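PDB 3LWX: NADH:ubiquinone oxidoreductase, Na translocating, C subunit from Parabacteroides distasonis, which is the C subunit of a sodium-translocating oxidoreductase and carries an FMN-binding domain. Local coordinates for residues Gln19-Asn25 / Tyr112-Ser117; Pro83-Leu89 / Gly100-Ser106; Asp13-Arg17 / Ala58-Val63. One frame throughout, in Å; residues are numbered along the deposited sequence.

Interaction 1: residues Gln19-Asn25 / Tyr112-Ser117; sequences QILRSIN and YGADFS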
ATOM      1  N   GLN A  19       5.360   6.408   5.143  1.00  6.79           N
ATOM      2  CA  GLN A  19       4.171   5.695   4.667  1.00  6.43           C
ATOM      3  C   GLN A  19       4.460   4.201   4.489  1.00  6.31           C
ATOM      4  O   GLN A  19       3.688   3.335   4.907  1.00  6.98           O
ATOM      5  CB  GLN A  19       3.698   6.291   3.353  1.00  6.97           C
ATOM      6  CG  GLN A  19       3.161   7.707   3.469  1.00  7.51           C
ATOM      7  CD  GLN A  19       2.990   8.349   2.110  1.00  8.49           C
ATOM      8  OE1 GLN A  19       2.410   7.767   1.196  1.00  8.08           O
ATOM      9  NE2 GLN A  19       3.506   9.564   1.969  1.00 10.16           N
ATOM     10  N   ILE A  20       5.564   3.893   3.817  1.00  6.07           N
ATOM     11  CA  ILE A  20       5.985   2.520   3.607  1.00  6.34           C
ATOM     12  C   ILE A  20       6.204   1.836   4.964  1.00  6.41           C
ATOM     13  O   ILE A  20       5.743   0.705   5.177  1.00  6.77           O
ATOM     14  CB  ILE A  20       7.240   2.495   2.711  1.00  6.50           C
ATOM     15  CG1 ILE A  20       6.853   2.917   1.289  1.00  7.44           C
ATOM     16  CG2 ILE A  20       7.871   1.103   2.711  1.00  8.27           C
ATOM     17  CD1 ILE A  20       8.028   3.146   0.356  1.00  8.80           C
ATOM     18  N   LEU A  21       6.909   2.511   5.866  1.00  6.69           N
ATOM     19  CA  LEU A  21       7.121   1.943   7.192  1.00  6.74           C
ATOM     20  C   LEU A  21       5.801   1.697   7.941  1.00  6.81           C
ATOM     21  O   LEU A  21       5.644   0.656   8.597  1.00  6.93           O
ATOM     22  CB  LEU A  21       8.070   2.826   8.004  1.00  7.79           C
ATOM     23  CG  LEU A  21       9.528   2.768   7.552  1.00  8.14           C
ATOM     24  CD1 LEU A  21      10.309   3.916   8.183  1.00 10.36           C
ATOM     25  CD2 LEU A  21      10.153   1.419   7.867  1.00 10.41           C
ATOM     26  N   ARG A  22       4.853   2.623   7.847  1.00  6.60           N
ATOM     27  CA  ARG A  22       3.568   2.407   8.527  1.00  6.93           C
ATOM     28  C   ARG A  22       2.874   1.157   8.007  1.00  6.60           C
ATOM     29  O   ARG A  22       2.175   0.489   8.768  1.00  6.79           O
ATOM     30  CB  ARG A  22       2.638   3.619   8.425  1.00  7.04           C
ATOM     31  CG  ARG A  22       3.099   4.807   9.259  1.00  8.30           C
ATOM     32  CD  ARG A  22       2.015   5.854   9.397  1.00  9.15           C
ATOM     33  NE  ARG A  22       1.639   6.500   8.142  1.00  8.10           N
ATOM     34  CZ  ARG A  22       2.144   7.631   7.664  1.00  8.41           C
ATOM     35  NH1 ARG A  22       3.121   8.285   8.279  1.00  9.91           N
ATOM     36  NH2 ARG A  22       1.666   8.099   6.514  1.00  9.88           N
ATOM     37  N   SER A  23       3.063   0.829   6.728  1.00  6.35           N
ATOM     38  CA  SER A  23       2.451  -0.386   6.170  1.00  6.26           C
ATOM     39  C   SER A  23       3.051  -1.672   6.719  1.00  6.38           C
ATOM     40  O   SER A  23       2.439  -2.728   6.557  1.00  6.81           O
ATOM     41  CB  SER A  23       2.516  -0.399   4.644  1.00  6.87           C
ATOM     42  OG  SER A  23       3.760  -0.825   4.131  1.00  7.42           O
ATOM     43  N   ILE A  24       4.232  -1.580   7.364  1.00  6.93           N
ATOM     44  CA  ILE A  24       4.828  -2.705   8.089  1.00  7.69           C
ATOM     45  C   ILE A  24       4.859  -2.417   9.595  1.00  7.59           C
ATOM     46  O   ILE A  24       5.692  -2.951  10.329  1.00  8.44           O
ATOM     47  CB  ILE A  24       6.203  -3.155   7.528  1.00  8.06           C
ATOM     48  CG1 ILE A  24       7.232  -2.009   7.513  1.00  7.93           C
ATOM     49  CG2 ILE A  24       5.984  -3.774   6.147  1.00  8.38           C
ATOM     50  CD1 ILE A  24       8.673  -2.485   7.283  1.00 10.23           C
ATOM     51  N   ASN A  25       3.934  -1.573  10.057  1.00  7.21           N
ATOM     52  CA  ASN A  25       3.702  -1.363  11.485  1.00  7.69           C
ATOM     53  C   ASN A  25       4.863  -0.714  12.215  1.00  7.87           C
ATOM     54  O   ASN A  25       5.124  -1.006  13.388  1.00  9.62           O
ATOM     55  CB  ASN A  25       3.294  -2.700  12.112  1.00  8.22           C
ATOM     56  CG  ASN A  25       2.134  -3.305  11.356  1.00  8.59           C
ATOM     57  OD1 ASN A  25       1.159  -2.621  11.108  1.00 10.16           O
ATOM     58  ND2 ASN A  25       2.271  -4.549  10.914  1.00  9.65           N
ATOM     59  N   TYR A 112      -0.126  -7.976   6.339  1.00  6.42           N
ATOM     60  CA  TYR A 112       0.644  -7.677   7.543  1.00  7.00           C
ATOM     61  C   TYR A 112       0.356  -6.246   8.056  1.00  6.48           C
ATOM     62  O   TYR A 112       0.310  -6.006   9.277  1.00  7.55           O
ATOM     63  CB  TYR A 112       2.136  -7.880   7.247  1.00  7.07           C
ATOM     64  CG  TYR A 112       3.061  -7.615   8.399  1.00  8.02           C
ATOM     65  CD1 TYR A 112       3.005  -8.364   9.559  1.00  9.60           C
ATOM     66  CD2 TYR A 112       4.010  -6.617   8.314  1.00  8.55           C
ATOM     67  CE1 TYR A 112       3.882  -8.111  10.625  1.00 11.42           C
ATOM     68  CE2 TYR A 112       4.910  -6.365   9.357  1.00 11.03           C
ATOM     69  CZ  TYR A 112       4.840  -7.111  10.520  1.00 11.04           C
ATOM     70  OH  TYR A 112       5.712  -6.876  11.565  1.00 14.91           O
ATOM     71  N   GLY A 113       0.136  -5.305   7.149  1.00  7.04           N
ATOM     72  CA  GLY A 113      -0.193  -3.932   7.528  1.00  6.50           C
ATOM     73  C   GLY A 113      -0.587  -3.144   6.304  1.00  6.02           C
ATOM     74  O   GLY A 113      -0.482  -3.623   5.180  1.00  6.64           O
ATOM     75  N   ALA A 114      -0.999  -1.897   6.524  1.00  6.04           N
ATOM     76  CA  ALA A 114      -1.500  -1.045   5.463  1.00  6.50           C
ATOM     77  C   ALA A 114      -1.414   0.413   5.881  1.00  6.18           C
ATOM     78  O   ALA A 114      -1.443   0.726   7.077  1.00  7.38           O
ATOM     79  CB  ALA A 114      -2.951  -1.404   5.159  1.00  8.01           C
ATOM     80  N   ASP A 115      -1.347   1.289   4.884  1.00  6.20           N
ATOM     81  CA  ASP A 115      -1.363   2.737   5.087  1.00  5.85           C
ATOM     82  C   ASP A 115      -2.083   3.351   3.901  1.00  6.47           C
ATOM     83  O   ASP A 115      -1.790   2.986   2.760  1.00  6.99           O
ATOM     84  CB  ASP A 115       0.051   3.313   5.166  1.00  6.97           C
ATOM     85  CG  ASP A 115       0.069   4.761   5.619  1.00  6.54           C
ATOM     86  OD1 ASP A 115      -0.348   4.987   6.776  1.00  8.03           O
ATOM     87  OD2 ASP A 115       0.508   5.640   4.848  1.00  8.26           O
ATOM     88  N   PHE A 116      -2.976   4.306   4.162  1.00  6.09           N
ATOM     89  CA  PHE A 116      -3.714   4.972   3.099  1.00  6.11           C
ATOM     90  C   PHE A 116      -3.564   6.479   3.225  1.00  6.88           C
ATOM     91  O   PHE A 116      -3.637   7.023   4.332  1.00  7.82           O
ATOM     92  CB  PHE A 116      -5.203   4.587   3.126  1.00  6.86           C
ATOM     93  CG  PHE A 116      -5.438   3.101   3.036  1.00  6.76           C
ATOM     94  CD1 PHE A 116      -5.377   2.440   1.825  1.00  8.81           C
ATOM     95  CD2 PHE A 116      -5.692   2.358   4.164  1.00  8.11           C
ATOM     96  CE1 PHE A 116      -5.571   1.076   1.741  1.00  8.91           C
ATOM     97  CE2 PHE A 116      -5.876   0.989   4.083  1.00  9.12           C
ATOM     98  CZ  PHE A 116      -5.817   0.362   2.878  1.00  8.15           C
ATOM     99  N   SER A 117      -3.472   7.124   2.069  1.00  6.95           N
ATOM    100  CA  SER A 117      -3.294   8.550   1.963  1.00  7.15           C
ATOM    101  C   SER A 117      -4.239   9.137   0.921  1.00  7.45           C
ATOM    102  O   SER A 117      -4.817   8.432   0.095  1.00  7.51           O
ATOM    103  CB  SER A 117      -1.860   8.890   1.573  1.00  8.08           C
ATOM    104  OG  SER A 117      -0.945   8.514   2.586  1.00  8.74           O
TER
HETATM  105  O   HOH W   1       0.260   6.166   2.145  1.00  8.01           O
HETATM  106  O   HOH W   2      -0.273  -1.049   9.317  1.00  7.88           O
HETATM  107  O   HOH W   3       7.628  -4.969  10.734  0.50 13.14           O

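Interaction 2: residues Pro83-Leu89 / Gly100-Ser106; sequences PKYIMAL and GYISVDS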
ATOM      1  N   PRO A  83      10.672 -12.376   4.867  1.00 10.92           N
ATOM      2  CA  PRO A  83      10.263 -11.272   4.030  1.00  9.83           C
ATOM      3  C   PRO A  83       8.812 -10.827   4.252  1.00  8.63           C
ATOM      4  O   PRO A  83       7.919 -11.638   4.528  1.00 10.28           O
ATOM      5  CB  PRO A  83      10.425 -11.847   2.619  1.00 10.58           C
ATOM      6  CG  PRO A  83      10.171 -13.324   2.794  1.00 12.50           C
ATOM      7  CD  PRO A  83      10.785 -13.642   4.114  1.00 11.82           C
ATOM      8  N   LYS A  84       8.625  -9.516   4.168  1.00  7.66           N
ATOM      9  CA  LYS A  84       7.305  -8.905   4.014  1.00  6.97           C
ATOM     10  C   LYS A  84       7.359  -8.181   2.673  1.00  7.05           C
ATOM     11  O   LYS A  84       8.330  -7.466   2.403  1.00  8.28           O
ATOM     12  CB  LYS A  84       6.956  -7.907   5.120  1.00  7.50           C
ATOM     13  CG  LYS A  84       7.060  -8.453   6.527  1.00  8.78           C
ATOM     14  CD  LYS A  84       6.068  -9.564   6.810  1.00  8.43           C
ATOM     15  CE  LYS A  84       6.123  -9.979   8.274  1.00  9.82           C
ATOM     16  NZ  LYS A  84       5.273 -11.159   8.547  1.00 10.85           N
ATOM     17  N   TYR A  85       6.327  -8.348   1.851  1.00  6.29           N
ATOM     18  CA  TYR A  85       6.284  -7.733   0.531  1.00  6.12           C
ATOM     19  C   TYR A  85       5.334  -6.545   0.570  1.00  5.96           C
ATOM     20  O   TYR A  85       4.145  -6.715   0.840  1.00  6.96           O
ATOM     21  CB  TYR A  85       5.841  -8.743  -0.522  1.00  7.00           C
ATOM     22  CG  TYR A  85       6.731  -9.964  -0.583  1.00  7.06           C
ATOM     23  CD1 TYR A  85       7.873  -9.984  -1.380  1.00  7.75           C
ATOM     24  CD2 TYR A  85       6.438 -11.098   0.155  1.00  7.89           C
ATOM     25  CE1 TYR A  85       8.689 -11.097  -1.427  1.00  7.78           C
ATOM     26  CE2 TYR A  85       7.250 -12.234   0.101  1.00  8.62           C
ATOM     27  CZ  TYR A  85       8.378 -12.214  -0.691  1.00  8.32           C
ATOM     28  OH  TYR A  85       9.180 -13.338  -0.763  1.00  9.41           O
ATOM     29  N   ILE A  86       5.869  -5.365   0.282  1.00  6.10           N
ATOM     30  CA  ILE A  86       5.126  -4.111   0.340  1.00  6.01           C
ATOM     31  C   ILE A  86       4.846  -3.655  -1.090  1.00  6.05           C
ATOM     32  O   ILE A  86       5.762  -3.577  -1.930  1.00  7.02           O
ATOM     33  CB  ILE A  86       5.922  -3.016   1.063  1.00  6.38           C
ATOM     34  CG1 ILE A  86       6.382  -3.472   2.444  1.00  6.80           C
ATOM     35  CG2 ILE A  86       5.101  -1.722   1.182  1.00  7.90           C
ATOM     36  CD1 ILE A  86       7.479  -2.617   3.048  1.00 10.24           C
HETATM   37  N   MSE A  87       3.573  -3.374  -1.373  1.00  6.01           N
HETATM   38  CA  MSE A  87       3.062  -3.013  -2.678  1.00  6.11           C
HETATM   39  C   MSE A  87       2.414  -1.642  -2.613  1.00  5.93           C
HETATM   40  O   MSE A  87       1.890  -1.239  -1.575  1.00  6.42           O
HETATM   41  CB  MSE A  87       2.054  -4.076  -3.122  1.00  6.33           C
HETATM   42  CG  MSE A  87       2.703  -5.421  -3.352  1.00  7.79           C
HETATM   43 SE   MSE A  87       1.528  -6.876  -3.670  0.75  9.85          SE
HETATM   44  CE  MSE A  87       0.942  -7.155  -1.855  1.00  9.48           C
ATOM     45  N   ALA A  88       2.503  -0.927  -3.726  1.00  6.40           N
ATOM     46  CA  ALA A  88       2.027   0.447  -3.832  1.00  6.72           C
ATOM     47  C   ALA A  88       0.637   0.514  -4.454  1.00  6.78           C
ATOM     48  O   ALA A  88       0.366  -0.119  -5.482  1.00  8.42           O
ATOM     49  CB  ALA A  88       3.011   1.282  -4.628  1.00  7.72           C
ATOM     50  N   LEU A  89      -0.214   1.326  -3.853  1.00  6.72           N
ATOM     51  CA  LEU A  89      -1.584   1.532  -4.254  1.00  6.48           C
ATOM     52  C   LEU A  89      -1.801   2.933  -4.811  1.00  6.69           C
ATOM     53  O   LEU A  89      -1.176   3.907  -4.376  1.00  7.12           O
ATOM     54  CB  LEU A  89      -2.500   1.390  -3.045  1.00  7.01           C
ATOM     55  CG  LEU A  89      -2.304   0.120  -2.214  1.00  7.31           C
ATOM     56  CD1 LEU A  89      -3.188   0.187  -0.981  1.00  9.24           C
ATOM     57  CD2 LEU A  89      -2.579  -1.126  -3.034  1.00  8.72           C
ATOM     58  N   GLY A 100      -1.479   4.653  -1.270  1.00  6.55           N
ATOM     59  CA  GLY A 100      -1.174   3.937  -0.064  1.00  6.90           C
ATOM     60  C   GLY A 100      -0.195   2.819  -0.320  1.00  6.14           C
ATOM     61  O   GLY A 100       0.361   2.697  -1.420  1.00  6.03           O
ATOM     62  N   TYR A 101       0.012   2.024   0.712  1.00  6.27           N
ATOM     63  CA  TYR A 101       0.886   0.855   0.657  1.00  6.52           C
ATOM     64  C   TYR A 101       0.241  -0.260   1.459  1.00  6.01           C
ATOM     65  O   TYR A 101      -0.405  -0.000   2.481  1.00  7.07           O
ATOM     66  CB  TYR A 101       2.285   1.165   1.235  1.00  6.82           C
ATOM     67  CG  TYR A 101       2.961   2.241   0.443  1.00  7.01           C
ATOM     68  CD1 TYR A 101       3.694   1.936  -0.697  1.00  6.92           C
ATOM     69  CD2 TYR A 101       2.782   3.581   0.771  1.00  7.45           C
ATOM     70  CE1 TYR A 101       4.243   2.943  -1.479  1.00  7.70           C
ATOM     71  CE2 TYR A 101       3.343   4.593   0.003  1.00  8.19           C
ATOM     72  CZ  TYR A 101       4.054   4.268  -1.139  1.00  7.08           C
ATOM     73  OH  TYR A 101       4.591   5.245  -1.940  1.00  9.32           O
ATOM     74  N   ILE A 102       0.441  -1.490   1.019  1.00  6.15           N
ATOM     75  CA  ILE A 102      -0.052  -2.633   1.759  0.80  6.56           C
ATOM     76  C   ILE A 102       1.021  -3.711   1.729  1.00  5.82           C
ATOM     77  O   ILE A 102       1.667  -3.920   0.698  1.00  6.82           O
ATOM     78  CB  ILE A 102      -1.422  -3.091   1.220  0.80  7.39           C
ATOM     79  CG1 ILE A 102      -2.098  -4.094   2.156  0.80  6.44           C
ATOM     80  CG2 ILE A 102      -1.294  -3.654  -0.167  0.80  8.47           C
ATOM     81  CD1 ILE A 102      -3.550  -4.293   1.796  0.80  8.79           C
ATOM     82  N   SER A 103       1.235  -4.346   2.876  1.00  5.90           N
ATOM     83  CA  SER A 103       2.252  -5.376   2.969  1.00  6.16           C
ATOM     84  C   SER A 103       1.603  -6.723   3.240  1.00  5.86           C
ATOM     85  O   SER A 103       0.566  -6.812   3.909  1.00  6.63           O
ATOM     86  CB  SER A 103       3.285  -5.062   4.066  1.00  6.75           C
ATOM     87  OG  SER A 103       2.723  -5.152   5.358  1.00  7.40           O
ATOM     88  N   VAL A 104       2.246  -7.772   2.737  1.00  6.17           N
ATOM     89  CA  VAL A 104       1.838  -9.130   3.000  1.00  6.19           C
ATOM     90  C   VAL A 104       2.990  -9.931   3.607  1.00  6.67           C
ATOM     91  O   VAL A 104       4.175  -9.615   3.432  1.00  7.21           O
ATOM     92  CB  VAL A 104       1.295  -9.856   1.735  1.00  6.72           C
ATOM     93  CG1 VAL A 104      -0.002  -9.207   1.249  1.00  7.66           C
ATOM     94  CG2 VAL A 104       2.321  -9.897   0.602  1.00  8.20           C
ATOM     95  N   ASP A 105       2.588 -10.969   4.325  1.00  6.98           N
ATOM     96  CA  ASP A 105       3.482 -11.938   4.916  1.00  7.48           C
ATOM     97  C   ASP A 105       4.198 -12.751   3.834  1.00  7.69           C
ATOM     98  O   ASP A 105       3.948 -12.610   2.637  1.00  7.66           O
ATOM     99  CB  ASP A 105       2.688 -12.874   5.814  1.00  8.18           C
ATOM    100  CG  ASP A 105       2.150 -12.205   7.072  1.00  8.93           C
ATOM    101  OD1 ASP A 105       2.707 -11.181   7.523  1.00  9.99           O
ATOM    102  OD2 ASP A 105       1.171 -12.741   7.632  1.00 10.88           O
ATOM    103  N   SER A 106       5.080 -13.644   4.268  1.00  8.31           N
ATOM    104  CA  SER A 106       5.883 -14.423   3.328  0.70  9.13           C
ATOM    105  C   SER A 106       5.051 -15.352   2.449  1.00  8.83           C
ATOM    106  O   SER A 106       5.521 -15.781   1.395  1.00 10.14           O
ATOM    107  CB  SER A 106       6.956 -15.209   4.074  0.70  9.71           C
ATOM    108  OG  SER A 106       6.368 -16.199   4.895  0.70 11.29           O
TER
HETATM  109  O   HOH W   4       6.599 -12.998   6.649  0.50 10.52           O
HETATM  110  O   HOH W   5       8.167 -15.509   0.357  1.00 14.65           O
HETATM  111  O   HOH W   6       1.406   4.489  -3.472  1.00  7.89           O

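Interaction 3: residues Asp13-Arg17 / Ala58-Val63; sequences DNDKR and AFATDV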
ATOM      1  N   ASP A  13      10.675  12.523   0.345  1.00  8.65           N
ATOM      2  CA  ASP A  13      11.174  11.155   0.417  1.00  8.55           C
ATOM      3  C   ASP A  13      10.987  10.586   1.821  1.00  8.13           C
ATOM      4  O   ASP A  13      10.599   9.437   1.976  1.00  8.38           O
ATOM      5  CB  ASP A  13      12.645  11.082   0.030  1.00  9.33           C
ATOM      6  CG  ASP A  13      12.898  11.277  -1.458  1.00 10.67           C
ATOM      7  OD1 ASP A  13      11.940  11.292  -2.264  1.00 13.05           O
ATOM      8  OD2 ASP A  13      14.099  11.406  -1.788  1.00 14.08           O
ATOM      9  N   ASN A  14      11.240  11.386   2.846  1.00  8.24           N
ATOM     10  CA  ASN A  14      11.029  10.900   4.205  1.00  8.29           C
ATOM     11  C   ASN A  14       9.550  10.626   4.497  1.00  7.86           C
ATOM     12  O   ASN A  14       9.240   9.668   5.185  1.00  8.38           O
ATOM     13  CB  ASN A  14      11.693  11.832   5.225  1.00  9.96           C
ATOM     14  CG  ASN A  14      13.196  11.597   5.292  1.00 10.46           C
ATOM     15  OD1 ASN A  14      13.648  10.442   5.221  1.00 12.88           O
ATOM     16  ND2 ASN A  14      13.970  12.667   5.492  1.00 12.84           N
ATOM     17  N   ASP A  15       8.654  11.444   3.947  1.00  8.24           N
ATOM     18  CA  ASP A  15       7.222  11.208   4.063  1.00  8.39           C
ATOM     19  C   ASP A  15       6.875   9.862   3.412  1.00  7.70           C
ATOM     20  O   ASP A  15       6.175   9.044   4.011  1.00  7.98           O
ATOM     21  CB  ASP A  15       6.478  12.394   3.447  1.00  9.35           C
ATOM     22  CG  ASP A  15       4.965  12.330   3.575  1.00 12.45           C
ATOM     23  OD1 ASP A  15       4.403  11.435   4.210  1.00 13.72           O
ATOM     24  OD2 ASP A  15       4.314  13.266   3.044  1.00 19.06           O
ATOM     25  N   LYS A  16       7.377   9.611   2.202  1.00  7.56           N
ATOM     26  CA  LYS A  16       7.136   8.332   1.543  1.00  7.71           C
ATOM     27  C   LYS A  16       7.704   7.171   2.371  1.00  7.23           C
ATOM     28  O   LYS A  16       7.055   6.126   2.501  1.00  7.31           O
ATOM     29  CB  LYS A  16       7.687   8.361   0.117  1.00  8.50           C
ATOM     30  CG  LYS A  16       7.518   7.057  -0.629  1.00  8.44           C
ATOM     31  CD  LYS A  16       7.800   7.197  -2.110  1.00 11.50           C
ATOM     32  CE  LYS A  16       7.648   5.896  -2.876  1.00 11.87           C
ATOM     33  NZ  LYS A  16       7.631   6.129  -4.361  1.00 14.30           N
ATOM     34  N   ARG A  17       8.929   7.329   2.891  1.00  7.34           N
ATOM     35  CA  ARG A  17       9.510   6.302   3.758  0.67  6.93           C
ATOM     36  C   ARG A  17       8.619   6.026   4.954  1.00  7.07           C
ATOM     37  O   ARG A  17       8.402   4.869   5.311  1.00  7.26           O
ATOM     38  CB  ARG A  17      10.891   6.709   4.270  0.67  7.27           C
ATOM     39  CG  ARG A  17      11.970   6.788   3.211  0.67  8.04           C
ATOM     40  CD  ARG A  17      13.333   7.052   3.833  0.67  8.95           C
ATOM     41  NE  ARG A  17      14.373   7.164   2.801  0.67 11.42           N
ATOM     42  CZ  ARG A  17      14.874   8.307   2.319  0.67 11.20           C
ATOM     43  NH1 ARG A  17      14.501   9.490   2.792  0.67 13.23           N
ATOM     44  NH2 ARG A  17      15.790   8.268   1.359  0.67 15.72           N
ATOM     45  N   ALA A  58      12.935   1.646  -7.749  1.00 11.03           N
ATOM     46  CA  ALA A  58      11.578   1.447  -7.250  1.00 10.26           C
ATOM     47  C   ALA A  58      11.104   2.569  -6.339  1.00 10.07           C
ATOM     48  O   ALA A  58       9.974   3.024  -6.466  1.00 11.68           O
ATOM     49  CB  ALA A  58      11.460   0.089  -6.570  1.00 11.18           C
ATOM     50  N   PHE A  59      11.953   3.013  -5.426  1.00  9.86           N
ATOM     51  CA  PHE A  59      11.568   4.067  -4.511  1.00 10.09           C
ATOM     52  C   PHE A  59      11.356   5.401  -5.232  1.00  9.96           C
ATOM     53  O   PHE A  59      10.419   6.135  -4.926  1.00 10.81           O
ATOM     54  CB  PHE A  59      12.615   4.216  -3.394  1.00 10.62           C
ATOM     55  CG  PHE A  59      12.238   5.253  -2.380  1.00 10.57           C
ATOM     56  CD1 PHE A  59      11.467   4.921  -1.284  1.00  9.89           C
ATOM     57  CD2 PHE A  59      12.595   6.574  -2.553  1.00 12.49           C
ATOM     58  CE1 PHE A  59      11.074   5.889  -0.376  1.00 10.74           C
ATOM     59  CE2 PHE A  59      12.210   7.555  -1.634  1.00 12.49           C
ATOM     60  CZ  PHE A  59      11.452   7.209  -0.542  1.00 11.36           C
ATOM     61  N   ALA A  60      12.238   5.716  -6.174  1.00 10.72           N
ATOM     62  CA  ALA A  60      12.172   7.000  -6.867  1.00 12.28           C
ATOM     63  C   ALA A  60      11.040   7.088  -7.883  1.00 12.12           C
ATOM     64  O   ALA A  60      10.644   8.179  -8.270  1.00 16.02           O
ATOM     65  CB  ALA A  60      13.505   7.289  -7.556  1.00 14.54           C
ATOM     66  N   THR A  61      10.526   5.956  -8.334  0.50 11.67           N
ATOM     67  CA  THR A  61       9.563   5.997  -9.416  0.50 10.87           C
ATOM     68  C   THR A  61       8.147   6.272  -8.914  0.50 11.45           C
ATOM     69  O   THR A  61       7.666   5.605  -8.006  0.50 12.39           O
ATOM     70  CB  THR A  61       9.627   4.698 -10.228  0.50  9.87           C
ATOM     71  OG1 THR A  61      10.963   4.496 -10.719  0.50  9.42           O
ATOM     72  CG2 THR A  61       8.676   4.784 -11.386  0.50 11.03           C
ATOM     73  N   ASP A  62       7.495   7.251  -9.539  1.00 12.92           N
ATOM     74  CA  ASP A  62       6.157   7.671  -9.199  1.00 13.76           C
ATOM     75  C   ASP A  62       5.217   6.499  -9.469  1.00 13.40           C
ATOM     76  O   ASP A  62       5.248   5.914 -10.540  1.00 14.11           O
ATOM     77  CB  ASP A  62       5.756   8.881 -10.010  1.00 15.90           C
ATOM     78  CG  ASP A  62       4.371   9.315  -9.703  1.00 17.98           C
ATOM     79  OD1 ASP A  62       4.185  10.043  -8.694  1.00 25.35           O
ATOM     80  OD2 ASP A  62       3.467   8.934 -10.478  1.00 20.08           O
ATOM     81  N   VAL A  63       4.382   6.178  -8.499  1.00 12.45           N
ATOM     82  CA  VAL A  63       3.538   4.997  -8.588  1.00 11.25           C
ATOM     83  C   VAL A  63       2.503   5.065  -9.723  1.00 10.56           C
ATOM     84  O   VAL A  63       2.312   4.092 -10.439  1.00 11.23           O
ATOM     85  CB  VAL A  63       2.870   4.752  -7.227  1.00 10.89           C
ATOM     86  CG1 VAL A  63       1.803   3.664  -7.324  1.00 10.55           C
ATOM     87  CG2 VAL A  63       3.939   4.407  -6.160  1.00 12.20           C
TER
HETATM   88  O   HOH W   7       7.492   3.935  -5.943  1.00 12.05           O

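Interaction 1: residues Gln19-Asn25 / Tyr112-Ser117
The end of helix 4-23 passes over edge strand 111-118, with R22, S23 and N25 meeting D115, A114 and Y112; the axes of 19-23 and 112-117 run at 144° and come within 6.5 Å. R22 takes D115 side-on with two nitrogens. NE reaches D115 OD1 at 2.8 Å in a nearly straight bond lying in the guanidinium plane, yet it meets the carboxylate from well above its plane. NH2 meets D115 OD2 on the syn side at 3.2 Å, through a more bent bond. The R22 chain turns at chi3 (-65°), which brings the NE/NH2 edge toward the carboxylate, though the planes are far from coplanar. A water joins D115 OD2 to Q19 OE1 and S117 OG, while Q19 NE2 is held by D15 within the helix.

At the other end, N25 has positive phi and is the C' residue of the Schellman motif that ends the helix. Its ND2 donates to Y112 O at 2.9 Å and stands 3.5 Å above the Y112 ring plane, over the ring centre, with amide and ring planes 67° apart. I24 CB lies at the ring edge, 3.9 Å from Y112 CE2. Between the two ends, S23 O comes within 3.1 Å of G113 CA, which the missing side chain permits, since a CB there would clash with this oxygen. Y112 and G113 form a classic bulge opposite S103, whose OG donates to S23 O. For the buried D115, the pairing with R22 probably favours the ionised carboxylate, and the N25 amide ties the helix terminus to the sheet edge.

Interaction 2: residues Pro83-Leu89 / Gly100-Ser106
Bent at chi2 (-65°) and extended beyond, the K84 side chain runs beside that of D105 and points the same way; D105 CG, turned anti to its own carbonyl carbon, puts the carboxylate within range of the ammonium. K84 NZ meets D105 OD1 at 2.8 Å from above the carboxylate plane. This salt bridge lies at the open end of an antiparallel beta hairpin, strands 82-92 and 97-104, away from its turn and next to edge strand 111-118 in the six-stranded sheet. Strand axes at 155° fit that assignment. Hydrogen-bonded pairs Y85-V104, M87-I102 and L89-G100 alternate with the non-hydrogen-bonded pairs I86-S103 and A88-Y101. Most of the ladder's bonds are fairly straight, but G100 N to L89 O is longer, at 3.2 Å, and bent to 139°.

The two faces differ in their neighbours. On the face of Y85, M87 and L89, the M87 chain, a selenomethionine, turns at chi3 and carries CE to 3.8 Å from V104 CG1, while L89 CD2 meets I102 CG2 at 4.0 Å in the conformer given; helix 174-196 covers M87 and L89 here. On the face of I86 and A88, I86 CG1 rests on S103 CB and A88 CB touches Y101 CE1, each at 3.8 Å, and helix 4-23 packs over I86 and Y101. The hairpin is thus sandwiched by helices on its two faces.

Just past the end of strand 97-104, D105 O lies at the edge of the Y85 ring, and one water links Y85 OH to S106 O, donating to the carbonyl at 2.9 Å.

Interaction 3: residues Asp13-Arg17 / Ala58-Val63
F59 reaches from the loop after strand 53-54 onto helix 4-23 and fills the tight half of this contact, among D13, K16 and R17. CG of F59 stands anti to its own N (chi1 -177°), which extends the ring toward the helix. K16 CD makes a CH-pi contact over one ring face, 4.2 Å from the centroid, while D13 O meets the ring edge in plane, 3.5 Å from F59 CZ. In the conformer given, R17 CG touches F59 CE1 at 3.8 Å, F59 CZ lies over one face of the R17 guanidinium, and R17 NH1 bonds N14 OD1.

The other side is polar and hydrated. K16, fully extended, slides past the ring in the opposite direction and brings NZ to 2.8 Å from F59 O. A water accepts from K16 NZ and donates to A58 O and T61 O, so one ammonium gathers three loop carbonyls, one directly and two through water. Loose by comparison is V63, whose CG2 stays 4.5 Å from K16 NZ.

Around this surface contact, F59 also packs on F75 of strand 71-79, R17 reaches Y37 of helix 30-40, and V63, opening helix 63-68, rests on A88 and H90 of strand 82-92.

Overall arrangement
From the N terminus, helix 4-23 supplies the first partner of two contacts. Residues 13-17 close a loop onto 58-63 in interaction 3, and residues 19-25 close a longer one onto 112-117 in interaction 1; because their segments alternate along the chain, these two loops cross. Interaction 2, the short hairpin closure of 83-89 on 100-106, nests inside the loop of interaction 1 and follows interaction 3 in series. Interactions 1 and 2 lie about 8 Å apart between centres and share the sheet through neighbouring strands 97-104 and 111-118. Through K16-Y101 and S23-S103, helix 4-23 links the sheet edge and the hairpin beside it; A88-V63 separately ties the 58-63 loop to the sheet.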